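Local coordinates for ESAT-6-like protein MAB_3112 (Mycobacterium abscessus, PDB 4I0X) that is of unknown function but pairs with MAB_3113 as a probably secreted, ESAT-6-like member of the WXG100 family of small helical-hairpin proteins, at residues S32-W37 / A44-W49; Q18-S23 / K58-L63; S25-V30 / E51-A56. The protein carries 4 engineered substitutions. One frame throughout, in Å; residues are numbered along the deposited sequence.

Followed from its N terminus, the chain runs along helix 4-32, turns through a loop and returns along helix 40-72, and the three contacts tie the two arms together at successive positions along the hairpin. Interaction 2 closes the widest loop, joining residues 18-23 to 58-63 near the middle of the chain. Interaction 3 (25-30 with 51-56) lies wholly within that loop, about 10 Å away between centres. Interaction 1 (32-37 with 44-49) lies within both, packing the turn against the start of helix 40-72. The three loops therefore nest and never cross. W49 bridges interactions 1 and 3, its NE1 lying 2.8 Å from D27 OD1.

Interaction 1: S32-W37 / A44-W49; sequences SLFGVW and AYRSGW
W37 presents an edge of its six-membered ring to one face of Y45, on the closely packed, buried side of the contact. W37 CZ3 stands 3.4 Å from Y45 CG, while W37 CH2 comes within 3.5 Å of Y45 CD2. The planes are inclined by 63°, an offset edge-to-face pair in which the indole sits above the CB end of the tyrosine ring and not over its centre. Two more side chains hem in the same phenol ring: L33 brings its CD1 branch to 3.9 Å from Y45 CE1, and F34 meets the tyrosine's edge near its plane, with F34 CZ 4.1 Å from Y45 CD1.

W37 is the tryptophan of the WXG motif, set in the turn between the two helices of the hairpin that defines this family. A backbone bond from W37 N to L33 O, 2.9 Å long, closes the turn that leads into the motif. The chain of MAB_3113 packs against this apolar side: its I16 touches W37, and its T20 OG1 is hydrogen-bonded to Y45 OH, so the buried hydroxyl is satisfied across the subunit interface.

By contrast R46, exposed to solvent, covers one face of F34. A bend at chi3 (-55°) folds the arginine chain so that its guanidinium lies flat on the phenyl group, the planes 25° apart. The cation-pi contact is off-centre: R46 NE lies over the face, offset toward the rim, and R46 NH2 is 3.4 Å from F34 CD2. Nearer the backbone, R46 CB lies 3.5 Å from F34 CZ, and R46 also touches Q31 at the end of helix 4-32.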
loop_
_atom_site.group_PDB
_atom_site.type_symbol
_atom_site.label_atom_id
_atom_site.label_comp_id
_atom_site.label_asym_id
_atom_site.label_seq_id
_atom_site.Cartn_x
_atom_site.Cartn_y
_atom_site.Cartn_z
ATOM N N SER A 32 -18.763 -4.186 1.142
ATOM C CA SER A 32 -19.948 -4.871 0.601
ATOM C C SER A 32 -20.061 -6.293 1.169
ATOM O O SER A 32 -21.149 -6.889 1.133
ATOM C CB SER A 32 -19.926 -4.923 -0.934
ATOM O OG SER A 32 -18.993 -5.903 -1.385
ATOM N N LEU A 33 -18.955 -6.857 1.659
ATOM C CA LEU A 33 -19.031 -8.242 2.166
ATOM C C LEU A 33 -19.839 -8.368 3.458
ATOM O O LEU A 33 -20.363 -9.436 3.760
ATOM C CB LEU A 33 -17.649 -8.810 2.423
ATOM C CG LEU A 33 -16.750 -8.947 1.210
ATOM C CD1 LEU A 33 -15.397 -9.327 1.767
ATOM C CD2 LEU A 33 -17.292 -9.984 0.201
ATOM N N PHE A 34 -19.945 -7.278 4.215
ATOM C CA PHE A 34 -20.455 -7.354 5.579
ATOM C C PHE A 34 -21.956 -7.348 5.665
ATOM O O PHE A 34 -22.520 -7.672 6.709
ATOM C CB PHE A 34 -19.835 -6.252 6.443
ATOM C CG PHE A 34 -18.354 -6.361 6.535
ATOM C CD1 PHE A 34 -17.759 -7.591 6.710
ATOM C CD2 PHE A 34 -17.544 -5.249 6.398
ATOM C CE1 PHE A 34 -16.392 -7.694 6.793
ATOM C CE2 PHE A 34 -16.164 -5.369 6.452
ATOM C CZ PHE A 34 -15.599 -6.572 6.651
ATOM N N GLY A 35 -22.605 -7.033 4.542
ATOM C CA GLY A 35 -24.028 -7.200 4.412
ATOM C C GLY A 35 -24.463 -8.635 4.617
ATOM O O GLY A 35 -25.544 -8.885 5.180
ATOM N N VAL A 36 -23.635 -9.596 4.210
ATOM C CA VAL A 36 -23.984 -11.003 4.435
ATOM C C VAL A 36 -23.048 -11.722 5.396
ATOM O O VAL A 36 -23.471 -12.619 6.136
ATOM C CB VAL A 36 -24.012 -11.837 3.145
ATOM C CG1 VAL A 36 -25.108 -11.332 2.184
ATOM C CG2 VAL A 36 -22.639 -11.851 2.508
ATOM N N TRP A 37 -21.785 -11.350 5.394
ATOM C CA TRP A 37 -20.812 -12.078 6.208
ATOM C C TRP A 37 -20.793 -11.532 7.619
ATOM O O TRP A 37 -20.466 -10.363 7.829
ATOM C CB TRP A 37 -19.460 -11.993 5.552
ATOM C CG TRP A 37 -18.391 -12.826 6.151
ATOM C CD1 TRP A 37 -18.525 -13.969 6.930
ATOM C CD2 TRP A 37 -16.991 -12.584 6.027
ATOM N NE1 TRP A 37 -17.291 -14.461 7.252
ATOM C CE2 TRP A 37 -16.324 -13.636 6.713
ATOM C CE3 TRP A 37 -16.232 -11.606 5.369
ATOM C CZ2 TRP A 37 -14.951 -13.722 6.771
ATOM C CZ3 TRP A 37 -14.847 -11.685 5.421
ATOM C CH2 TRP A 37 -14.211 -12.741 6.116
ATOM N N ALA A 44 -12.784 -10.056 12.265
ATOM C CA ALA A 44 -11.325 -10.029 12.139
ATOM C C ALA A 44 -10.926 -9.483 10.761
ATOM O O ALA A 44 -9.965 -8.741 10.636
ATOM C CB ALA A 44 -10.753 -11.424 12.347
ATOM N N TYR A 45 -11.675 -9.843 9.733
ATOM C CA TYR A 45 -11.442 -9.326 8.392
ATOM C C TYR A 45 -11.614 -7.806 8.343
ATOM O O TYR A 45 -10.792 -7.084 7.795
ATOM C CB TYR A 45 -12.418 -9.986 7.427
ATOM C CG TYR A 45 -12.035 -9.869 5.960
ATOM C CD1 TYR A 45 -12.456 -8.801 5.199
ATOM C CD2 TYR A 45 -11.325 -10.868 5.336
ATOM C CE1 TYR A 45 -12.163 -8.721 3.858
ATOM C CE2 TYR A 45 -11.000 -10.783 4.014
ATOM C CZ TYR A 45 -11.441 -9.708 3.264
ATOM O OH TYR A 45 -11.138 -9.648 1.909
ATOM N N ARG A 46 -12.712 -7.323 8.902
ATOM C CA ARG A 46 -12.914 -5.893 9.027
ATOM C C ARG A 46 -11.747 -5.167 9.710
ATOM O O ARG A 46 -11.352 -4.117 9.260
ATOM C CB ARG A 46 -14.220 -5.588 9.752
ATOM C CG ARG A 46 -14.476 -4.095 9.875
ATOM C CD ARG A 46 -15.651 -3.804 10.771
ATOM N NE ARG A 46 -16.872 -4.490 10.373
ATOM C CZ ARG A 46 -17.882 -3.933 9.700
ATOM N NH1 ARG A 46 -17.828 -2.660 9.305
ATOM N NH2 ARG A 46 -18.966 -4.662 9.420
ATOM N N SER A 47 -11.184 -5.699 10.797
ATOM C CA SER A 47 -10.102 -4.981 11.423
ATOM C C SER A 47 -8.746 -5.176 10.669
ATOM O O SER A 47 -7.919 -4.301 10.662
ATOM C CB SER A 47 -10.035 -5.258 12.930
ATOM O OG SER A 47 -9.519 -6.520 13.228
ATOM N N GLY A 48 -8.579 -6.288 9.957
ATOM C CA GLY A 48 -7.479 -6.443 9.043
ATOM C C GLY A 48 -7.485 -5.399 7.929
ATOM O O GLY A 48 -6.451 -4.818 7.606
ATOM N N TRP A 49 -8.657 -5.186 7.332
ATOM C CA TRP A 49 -8.828 -4.207 6.273
ATOM C C TRP A 49 -8.596 -2.782 6.774
ATOM O O TRP A 49 -7.934 -1.981 6.104
ATOM C CB TRP A 49 -10.188 -4.338 5.559
ATOM C CG TRP A 49 -10.375 -3.162 4.686
ATOM C CD1 TRP A 49 -11.283 -2.161 4.833
ATOM C CD2 TRP A 49 -9.568 -2.813 3.560
ATOM N NE1 TRP A 49 -11.104 -1.217 3.850
ATOM C CE2 TRP A 49 -10.045 -1.586 3.068
ATOM C CE3 TRP A 49 -8.481 -3.405 2.938
ATOM C CZ2 TRP A 49 -9.475 -0.954 1.970
ATOM C CZ3 TRP A 49 -7.926 -2.785 1.839
ATOM C CH2 TRP A 49 -8.428 -1.574 1.365
#

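Interaction 2: Q18-S23 / K58-L63; sequences QMRAGS and KVWNAL
M19 and V59 meet at the middle of an antiparallel helical hairpin, the fold of the WXG100 family, where the short axis segments 18-23 and 58-63 come within 9.7 Å at 160° between their directions. The thioether does the touching. M19 SD lies 3.3 Å from V59 CG1, and M19 CE is equally near the same methyl, a separation tighter than usual for two carbons. Bending at chi3 (60°) turns the methionine methyl across the valine, whereas the sulfur also reaches the leucine one turn on, with M19 SD 3.8 Å from L63 CD1. The methionine thus crosses both branched side chains at about a right angle.

Beside this buried cluster, R20 passes along the W60 indole, its CB approaching obliquely and its NE coming over one face toward the rim. The aliphatic part makes the nearest approach, R20 CB standing 3.7 Å from W60 CD1, and farther along R20 NE lies 4.0 Å from W60 CZ2. The guanidinium is turned almost perpendicular to the ring, its edge toward the indole; at this range the cation-pi attraction is at most weak.

Beyond the first shell, L15 and A16 on helix 4-32 back L63, and A16 also touches W60. V59 packs on A68 of the MAB_3113 chain, so V59 contributes to both the hairpin and the heterodimer. The carboxamide of N61 lies by the tryptophan, its ND2 at the indole edge, in the ring plane, and hydrogen-bonded to T57 O.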
loop_
_atom_site.group_PDB
_atom_site.type_symbol
_atom_site.label_atom_id
_atom_site.label_comp_id
_atom_site.label_asym_id
_atom_site.label_seq_id
_atom_site.Cartn_x
_atom_site.Cartn_y
_atom_site.Cartn_z
ATOM N N GLN A 18 -2.589 5.890 -8.323
ATOM C CA GLN A 18 -3.069 4.504 -8.441
ATOM C C GLN A 18 -3.391 3.845 -7.094
ATOM O O GLN A 18 -4.355 3.112 -6.972
ATOM C CB GLN A 18 -2.031 3.672 -9.182
ATOM C CG GLN A 18 -1.804 4.138 -10.608
ATOM C CD GLN A 18 -0.633 3.440 -11.278
ATOM O OE1 GLN A 18 -0.749 2.314 -11.740
ATOM N NE2 GLN A 18 0.493 4.121 -11.334
ATOM N N MET A 19 -2.599 4.125 -6.066
ATOM C CA MET A 19 -2.863 3.569 -4.735
ATOM C C MET A 19 -4.113 4.119 -4.105
ATOM O O MET A 19 -4.879 3.383 -3.447
ATOM C CB MET A 19 -1.667 3.800 -3.826
ATOM C CG MET A 19 -0.520 2.890 -4.119
ATOM S SD MET A 19 0.763 2.988 -2.852
ATOM C CE MET A 19 -0.223 2.491 -1.422
ATOM N N ARG A 20 -4.371 5.404 -4.350
ATOM C CA ARG A 20 -5.549 6.025 -3.818
ATOM C C ARG A 20 -6.781 5.397 -4.436
ATOM O O ARG A 20 -7.730 5.025 -3.698
ATOM C CB ARG A 20 -5.574 7.541 -4.067
ATOM C CG ARG A 20 -6.742 8.221 -3.358
ATOM C CD ARG A 20 -6.833 9.693 -3.696
ATOM N NE ARG A 20 -6.976 10.532 -2.502
ATOM C CZ ARG A 20 -8.093 10.678 -1.780
ATOM N NH1 ARG A 20 -9.209 10.026 -2.096
ATOM N NH2 ARG A 20 -8.083 11.481 -0.719
ATOM N N ALA A 21 -6.777 5.299 -5.767
ATOM C CA ALA A 21 -7.862 4.656 -6.497
ATOM C C ALA A 21 -8.084 3.219 -6.056
ATOM O O ALA A 21 -9.233 2.787 -5.849
ATOM C CB ALA A 21 -7.599 4.690 -7.945
ATOM N N GLY A 22 -6.990 2.469 -5.962
ATOM C CA GLY A 22 -7.048 1.071 -5.596
ATOM C C GLY A 22 -7.585 0.869 -4.209
ATOM O O GLY A 22 -8.397 -0.022 -3.964
ATOM N N SER A 23 -7.076 1.669 -3.285
ATOM C CA SER A 23 -7.531 1.649 -1.919
ATOM C C SER A 23 -9.033 1.964 -1.771
ATOM O O SER A 23 -9.733 1.315 -1.003
ATOM C CB SER A 23 -6.721 2.654 -1.108
ATOM O OG SER A 23 -7.081 2.558 0.257
ATOM N N LYS A 58 -1.010 5.920 4.629
ATOM C CA LYS A 58 0.303 6.401 5.020
ATOM C C LYS A 58 1.282 6.297 3.828
ATOM O O LYS A 58 2.119 7.178 3.623
ATOM C CB LYS A 58 0.831 5.608 6.214
ATOM C CG LYS A 58 0.005 5.774 7.484
ATOM C CD LYS A 58 0.621 5.054 8.698
ATOM C CE LYS A 58 -0.450 4.817 9.765
ATOM N NZ LYS A 58 0.015 4.053 10.956
ATOM N N VAL A 59 1.193 5.217 3.058
ATOM C CA VAL A 59 2.060 5.101 1.873
ATOM C C VAL A 59 1.771 6.234 0.866
ATOM O O VAL A 59 2.672 6.886 0.362
ATOM C CB VAL A 59 1.907 3.720 1.174
ATOM C CG1 VAL A 59 2.595 3.723 -0.203
ATOM C CG2 VAL A 59 2.454 2.607 2.039
ATOM N N TRP A 60 0.490 6.466 0.613
ATOM C CA TRP A 60 0.022 7.444 -0.367
ATOM C C TRP A 60 0.493 8.817 0.040
ATOM O O TRP A 60 0.948 9.589 -0.788
ATOM C CB TRP A 60 -1.531 7.452 -0.433
ATOM C CG TRP A 60 -2.109 8.609 -1.228
ATOM C CD1 TRP A 60 -2.404 8.608 -2.563
ATOM C CD2 TRP A 60 -2.413 9.923 -0.761
ATOM N NE1 TRP A 60 -2.884 9.833 -2.960
ATOM C CE2 TRP A 60 -2.894 10.664 -1.873
ATOM C CE3 TRP A 60 -2.316 10.559 0.476
ATOM C CZ2 TRP A 60 -3.285 11.993 -1.772
ATOM C CZ3 TRP A 60 -2.709 11.894 0.569
ATOM C CH2 TRP A 60 -3.185 12.589 -0.548
ATOM N N ASN A 61 0.395 9.110 1.324
ATOM C CA ASN A 61 0.857 10.381 1.865
ATOM C C ASN A 61 2.352 10.582 1.738
ATOM O O ASN A 61 2.817 11.692 1.462
ATOM C CB ASN A 61 0.437 10.545 3.319
ATOM C CG ASN A 61 -0.965 11.142 3.446
ATOM O OD1 ASN A 61 -1.176 12.324 3.184
ATOM N ND2 ASN A 61 -1.918 10.328 3.834
ATOM N N ALA A 62 3.105 9.516 1.949
ATOM C CA ALA A 62 4.560 9.607 1.857
ATOM C C ALA A 62 4.983 9.792 0.406
ATOM O O ALA A 62 5.878 10.588 0.125
ATOM C CB ALA A 62 5.224 8.379 2.457
ATOM N N LEU A 63 4.324 9.088 -0.501
ATOM C CA LEU A 63 4.582 9.221 -1.940
ATOM C C LEU A 63 4.295 10.616 -2.473
ATOM O O LEU A 63 5.070 11.163 -3.202
ATOM C CB LEU A 63 3.768 8.202 -2.771
ATOM C CG LEU A 63 4.258 6.774 -2.640
ATOM C CD1 LEU A 63 3.261 5.813 -3.199
ATOM C CD2 LEU A 63 5.629 6.578 -3.308
#

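Interaction 3: S25-V30 / E51-A56; sequences SLDRDV and EMQDGA
D27 and Q53 face each other across the hairpin with their flat ends inclined, the carboxylate and amide planes 41° apart. The amide nitrogen does not approach along the carboxylate plane. Q53 NE2 is poised above it, 3.1 Å from D27 OD1 and just as near D27 CG, while OD2 stands farther off at 3.7 Å from the same nitrogen. The glutamine reaches this place as a fully extended chain (chi2 -178°), bringing the amide up to the neighbouring helix, and D27 leans to meet it with CG opposite its backbone nitrogen (chi1 -173°).

OD1 of D27 is hydrogen-bonded by the indole NE1 of W49, which anchors the carboxylate; a weak bond from Q31 NE2 reaches the same oxygen. This small polar patch lies at the surface, whereas the apolar residues of the same turns face inward.

L26 and V30 pack against W49 of helix 40-72; L26 also packs on F26 and V30 on V19 of the MAB_3113 chain, and M52 meets L72 of that chain. The polar pair thus flanks the seam between helices 4-32 and 40-72.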
loop_
_atom_site.group_PDB
_atom_site.type_symbol
_atom_site.label_atom_id
_atom_site.label_comp_id
_atom_site.label_asym_id
_atom_site.label_seq_id
_atom_site.Cartn_x
_atom_site.Cartn_y
_atom_site.Cartn_z
ATOM N N SER A 25 -11.356 1.672 -4.074
ATOM C CA SER A 25 -12.039 0.559 -4.726
ATOM C C SER A 25 -12.119 -0.670 -3.814
ATOM O O SER A 25 -13.178 -1.312 -3.679
ATOM C CB SER A 25 -11.371 0.229 -6.071
ATOM O OG SER A 25 -12.041 -0.825 -6.743
ATOM N N LEU A 26 -11.036 -0.975 -3.138
ATOM C CA LEU A 26 -11.022 -2.139 -2.265
ATOM C C LEU A 26 -11.895 -1.900 -1.047
ATOM O O LEU A 26 -12.488 -2.807 -0.535
ATOM C CB LEU A 26 -9.608 -2.446 -1.794
ATOM C CG LEU A 26 -8.786 -3.287 -2.733
ATOM C CD1 LEU A 26 -7.338 -3.166 -2.319
ATOM C CD2 LEU A 26 -9.290 -4.754 -2.726
ATOM N N ASP A 27 -11.943 -0.665 -0.581
ATOM C CA ASP A 27 -12.747 -0.314 0.577
ATOM C C ASP A 27 -14.222 -0.554 0.282
ATOM O O ASP A 27 -14.933 -1.183 1.070
ATOM C CB ASP A 27 -12.530 1.140 0.989
ATOM C CG ASP A 27 -13.238 1.468 2.288
ATOM O OD1 ASP A 27 -13.020 0.761 3.281
ATOM O OD2 ASP A 27 -14.060 2.385 2.317
ATOM N N ARG A 28 -14.659 -0.163 -0.901
ATOM C CA ARG A 28 -16.023 -0.440 -1.297
ATOM C C ARG A 28 -16.300 -1.951 -1.381
ATOM O O ARG A 28 -17.337 -2.450 -0.914
ATOM C CB ARG A 28 -16.330 0.255 -2.607
ATOM C CG ARG A 28 -16.387 1.785 -2.459
ATOM C CD ARG A 28 -16.908 2.455 -3.712
ATOM N NE ARG A 28 -16.019 2.316 -4.862
ATOM C CZ ARG A 28 -15.042 3.173 -5.175
ATOM N NH1 ARG A 28 -14.792 4.228 -4.406
ATOM N NH2 ARG A 28 -14.292 2.965 -6.256
ATOM N N ASP A 29 -15.372 -2.682 -1.955
ATOM C CA ASP A 29 -15.545 -4.131 -2.091
ATOM C C ASP A 29 -15.625 -4.801 -0.727
ATOM O O ASP A 29 -16.499 -5.647 -0.470
ATOM C CB ASP A 29 -14.371 -4.750 -2.825
ATOM C CG ASP A 29 -14.325 -4.407 -4.296
ATOM O OD1 ASP A 29 -15.324 -3.917 -4.867
ATOM O OD2 ASP A 29 -13.266 -4.665 -4.895
ATOM N N VAL A 30 -14.695 -4.440 0.148
ATOM C CA VAL A 30 -14.638 -5.025 1.473
ATOM C C VAL A 30 -15.888 -4.739 2.237
ATOM O O VAL A 30 -16.471 -5.655 2.799
ATOM C CB VAL A 30 -13.435 -4.555 2.287
ATOM C CG1 VAL A 30 -13.592 -5.025 3.739
ATOM C CG2 VAL A 30 -12.143 -5.094 1.678
ATOM N N GLU A 51 -6.627 -1.968 9.132
ATOM C CA GLU A 51 -5.175 -1.834 9.233
ATOM C C GLU A 51 -4.531 -1.748 7.839
ATOM O O GLU A 51 -3.665 -0.948 7.617
ATOM C CB GLU A 51 -4.554 -2.955 10.072
ATOM C CG GLU A 51 -3.048 -2.924 10.014
ATOM C CD GLU A 51 -2.361 -3.858 10.996
ATOM O OE1 GLU A 51 -3.036 -4.659 11.684
ATOM O OE2 GLU A 51 -1.125 -3.794 11.054
ATOM N N MET A 52 -4.961 -2.565 6.885
ATOM C CA MET A 52 -4.468 -2.434 5.523
ATOM C C MET A 52 -4.701 -1.016 4.877
ATOM O O MET A 52 -3.814 -0.431 4.248
ATOM C CB MET A 52 -5.102 -3.542 4.681
ATOM C CG MET A 52 -4.571 -3.653 3.337
ATOM S SD MET A 52 -4.988 -5.217 2.500
ATOM C CE MET A 52 -3.883 -4.915 1.144
ATOM N N GLN A 53 -5.904 -0.484 5.010
ATOM C CA GLN A 53 -6.264 0.795 4.462
ATOM C C GLN A 53 -5.462 1.898 5.164
ATOM O O GLN A 53 -5.056 2.874 4.543
ATOM C CB GLN A 53 -7.750 1.009 4.674
ATOM C CG GLN A 53 -8.299 2.267 4.091
ATOM C CD GLN A 53 -9.774 2.419 4.407
ATOM O OE1 GLN A 53 -10.197 2.266 5.557
ATOM N NE2 GLN A 53 -10.571 2.695 3.384
ATOM N N ASP A 54 -5.240 1.742 6.460
ATOM C CA ASP A 54 -4.431 2.698 7.192
ATOM C C ASP A 54 -3.016 2.697 6.616
ATOM O O ASP A 54 -2.439 3.750 6.409
ATOM C CB ASP A 54 -4.464 2.402 8.704
ATOM C CG ASP A 54 -3.742 3.467 9.547
ATOM O OD1 ASP A 54 -4.225 4.636 9.599
ATOM O OD2 ASP A 54 -2.724 3.116 10.212
ATOM N N GLY A 55 -2.474 1.520 6.314
ATOM C CA GLY A 55 -1.136 1.449 5.775
ATOM C C GLY A 55 -1.067 2.096 4.400
ATOM O O GLY A 55 -0.155 2.854 4.074
ATOM N N ALA A 56 -2.070 1.821 3.607
ATOM C CA ALA A 56 -2.167 2.328 2.246
ATOM C C ALA A 56 -2.215 3.847 2.232
ATOM O O ALA A 56 -1.488 4.489 1.491
ATOM C CB ALA A 56 -3.391 1.715 1.538
#